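Local atomic coordinates of NADPH-flavin oxidoreductase (Vibrio harveyi, PDB entry 1BKJ), a protein that catalyses the NADPH-dependent reduction of FMN to FMNH2, which it supplies to luciferase for bioluminescence, and works as a homodimer with bound FMN. Residues 65-70 with 127-132. Numbering follows the deposited sequence.
Sequences GNQAYV and VYIGGL. With FMN (flavin mononucleotide), chain D.
Ile129 meets Gln67, Tyr69 and Val70 of segment 65-70 with different atoms of its side chain. Its CD1 methyl sits at the edge of the Tyr69 ring, near the ring plane and 3.7 Å from CE2, and the same methyl lies 3.9 Å from Gln67 OE1. One carbon back, CG1 meets CG2 of Val70, the two side chains crossing obliquely; Val70 points that branch across because its other methyl, CG1, is anti to the backbone N (chi1 169°). Val127 runs at about a right angle to Tyr69, with its CG1 4.0 Å from ring atom CD2, while its other methyl, CG2, packs against the flavin at N1. No hydrogen bond joins the segments directly; the FMN ring does that. In this nitroreductase-family fold, strand 125-129 is an outer strand of the chain's antiparallel sheet, and its end passes the isoalloxazine while Gln67, in the loop of segment 65-70, meets the pyrimidine edge. The Gln67 chain is extended beyond CG and presents its amide as a two-point match: flavin N3 donates to OE1 at 2.8 Å and a nearly straight 172°, and NE2 donates to O4 at 3.2 Å. A further bond from NE2 to Ala64 O helps fix which way round the amide sits. Flavin O4 also accepts from Gly131 N, and Gly130 N donates to flavin N5 at 3.0 Å, so side chain and backbone hold the pyrimidine edge and the neighbouring N5 of the central ring. At the dimethylbenzene end, flavin C8M lies over one face of the Tyr128 ring, whose OH is hydrogen-bonded to Gln113.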
loop_
_atom_site.group_PDB
_atom_site.type_symbol
_atom_site.label_atom_id
_atom_site.label_comp_id
_atom_site.label_asym_id
_atom_site.label_seq_id
_atom_site.Cartn_x
_atom_site.Cartn_y
_atom_site.Cartn_z
ATOM N N GLY A 65 -3.901 -14.834 15.569
ATOM C CA GLY A 65 -5.256 -15.255 15.911
ATOM C C GLY A 65 -5.517 -16.695 15.541
ATOM O O GLY A 65 -6.599 -17.025 15.051
ATOM N N ASN A 66 -4.519 -17.544 15.805
ATOM C CA ASN A 66 -4.535 -18.982 15.494
ATOM C C ASN A 66 -4.849 -19.275 14.021
ATOM O O ASN A 66 -5.752 -20.055 13.690
ATOM C CB ASN A 66 -5.442 -19.775 16.451
ATOM C CG ASN A 66 -4.891 -19.831 17.862
ATOM O OD1 ASN A 66 -3.701 -20.090 18.079
ATOM N ND2 ASN A 66 -5.754 -19.596 18.833
ATOM N N GLN A 67 -4.149 -18.566 13.136
ATOM C CA GLN A 67 -4.317 -18.761 11.696
ATOM C C GLN A 67 -3.218 -19.754 11.314
ATOM O O GLN A 67 -2.050 -19.380 11.183
ATOM C CB GLN A 67 -4.201 -17.422 10.954
ATOM C CG GLN A 67 -5.289 -16.409 11.361
ATOM C CD GLN A 67 -5.357 -15.204 10.442
ATOM O OE1 GLN A 67 -5.546 -15.349 9.248
ATOM N NE2 GLN A 67 -5.217 -14.007 11.005
ATOM N N ALA A 68 -3.609 -21.031 11.226
ATOM C CA ALA A 68 -2.720 -22.164 10.939
ATOM C C ALA A 68 -1.807 -22.073 9.712
ATOM O O ALA A 68 -0.670 -22.559 9.746
ATOM C CB ALA A 68 -3.529 -23.459 10.901
ATOM N N TYR A 69 -2.280 -21.417 8.659
ATOM C CA TYR A 69 -1.510 -21.246 7.440
ATOM C C TYR A 69 -0.259 -20.361 7.571
ATOM O O TYR A 69 0.553 -20.282 6.658
ATOM C CB TYR A 69 -2.407 -20.792 6.293
ATOM C CG TYR A 69 -3.553 -19.896 6.688
ATOM C CD1 TYR A 69 -4.763 -20.452 7.156
ATOM C CD2 TYR A 69 -3.442 -18.488 6.609
ATOM C CE1 TYR A 69 -5.850 -19.626 7.538
ATOM C CE2 TYR A 69 -4.518 -17.648 6.991
ATOM C CZ TYR A 69 -5.717 -18.228 7.456
ATOM O OH TYR A 69 -6.778 -17.436 7.826
ATOM N N VAL A 70 -0.091 -19.728 8.729
ATOM C CA VAL A 70 1.099 -18.925 8.998
ATOM C C VAL A 70 2.225 -19.921 9.300
ATOM O O VAL A 70 3.371 -19.670 8.952
ATOM C CB VAL A 70 0.872 -17.965 10.171
ATOM C CG1 VAL A 70 2.178 -17.309 10.632
ATOM C CG2 VAL A 70 -0.143 -16.912 9.787
ATOM N N VAL A 127 -1.585 -15.004 0.928
ATOM C CA VAL A 127 -2.589 -14.282 1.687
ATOM C C VAL A 127 -1.891 -13.315 2.625
ATOM O O VAL A 127 -0.883 -13.653 3.238
ATOM C CB VAL A 127 -3.558 -15.259 2.485
ATOM C CG1 VAL A 127 -2.818 -16.075 3.539
ATOM C CG2 VAL A 127 -4.735 -14.495 3.119
ATOM N N TYR A 128 -2.425 -12.101 2.713
ATOM C CA TYR A 128 -1.886 -11.093 3.627
ATOM C C TYR A 128 -2.378 -11.460 5.027
ATOM O O TYR A 128 -3.437 -12.082 5.156
ATOM C CB TYR A 128 -2.432 -9.717 3.305
ATOM C CG TYR A 128 -1.881 -9.013 2.106
ATOM C CD1 TYR A 128 -2.409 -9.247 0.829
ATOM C CD2 TYR A 128 -0.846 -8.068 2.241
ATOM C CE1 TYR A 128 -1.924 -8.554 -0.303
ATOM C CE2 TYR A 128 -0.349 -7.370 1.117
ATOM C CZ TYR A 128 -0.899 -7.626 -0.149
ATOM O OH TYR A 128 -0.441 -6.979 -1.252
ATOM N N ILE A 129 -1.603 -11.126 6.062
ATOM C CA ILE A 129 -1.968 -11.424 7.452
ATOM C C ILE A 129 -1.899 -10.142 8.300
ATOM O O ILE A 129 -0.840 -9.799 8.846
ATOM C CB ILE A 129 -1.060 -12.568 8.084
ATOM C CG1 ILE A 129 -1.072 -13.856 7.226
ATOM C CG2 ILE A 129 -1.486 -12.887 9.540
ATOM C CD1 ILE A 129 -2.407 -14.565 7.103
ATOM N N GLY A 130 -3.031 -9.442 8.392
ATOM C CA GLY A 130 -3.107 -8.225 9.182
ATOM C C GLY A 130 -3.435 -8.519 10.635
ATOM O O GLY A 130 -3.343 -7.631 11.489
ATOM N N GLY A 131 -3.780 -9.783 10.908
ATOM C CA GLY A 131 -4.110 -10.253 12.244
ATOM C C GLY A 131 -3.010 -10.077 13.277
ATOM O O GLY A 131 -3.302 -10.016 14.465
ATOM N N LEU A 132 -1.760 -9.969 12.820
ATOM C CA LEU A 132 -0.597 -9.751 13.682
ATOM C C LEU A 132 -0.701 -8.478 14.516
ATOM O O LEU A 132 -0.141 -8.408 15.614
ATOM C CB LEU A 132 0.686 -9.666 12.839
ATOM C CG LEU A 132 1.225 -10.942 12.185
ATOM C CD1 LEU A 132 2.501 -10.617 11.405
ATOM C CD2 LEU A 132 1.493 -11.997 13.250
HETATM N N1 FMN D . -6.942 -12.924 5.293
HETATM C C2 FMN D . -6.818 -13.847 6.306
HETATM O O2 FMN D . -7.319 -14.942 6.312
HETATM N N3 FMN D . -6.110 -13.357 7.394
HETATM C C4 FMN D . -5.722 -12.005 7.634
HETATM O O4 FMN D . -5.221 -11.739 8.711
HETATM C C4A FMN D . -5.992 -11.108 6.549
HETATM N N5 FMN D . -5.391 -9.858 6.636
HETATM C C5A FMN D . -5.349 -9.011 5.518
HETATM C C6 FMN D . -4.613 -7.846 5.626
HETATM C C7 FMN D . -4.484 -6.996 4.529
HETATM C C7M FMN D . -3.472 -5.818 4.659
HETATM C C8 FMN D . -5.153 -7.312 3.311
HETATM C C8M FMN D . -5.184 -6.400 2.128
HETATM C C9 FMN D . -5.884 -8.465 3.196
HETATM C C9A FMN D . -5.994 -9.361 4.304
HETATM N N10 FMN D . -6.666 -10.636 4.237
HETATM C C10 FMN D . -6.588 -11.552 5.317
HETATM C "C1'" FMN D . -7.140 -11.130 3.058
HETATM C "C2'" FMN D . -8.623 -11.021 2.794
HETATM O "O2'" FMN D . -9.553 -11.196 3.777
HETATM C "C3'" FMN D . -9.054 -10.806 1.404
HETATM O "O3'" FMN D . -8.183 -10.067 0.585
HETATM C "C4'" FMN D . -10.500 -10.714 1.001
HETATM O "O4'" FMN D . -11.504 -11.156 1.883
HETATM C "C5'" FMN D . -10.872 -10.567 -0.397
HETATM O "O5'" FMN D . -10.686 -11.924 -0.900
HETATM P P FMN D . -9.556 -12.367 -1.987
HETATM O O1P FMN D . -9.981 -11.711 -3.210
HETATM O O2P FMN D . -9.621 -13.848 -1.943
HETATM O O3P FMN D . -8.252 -11.779 -1.598
#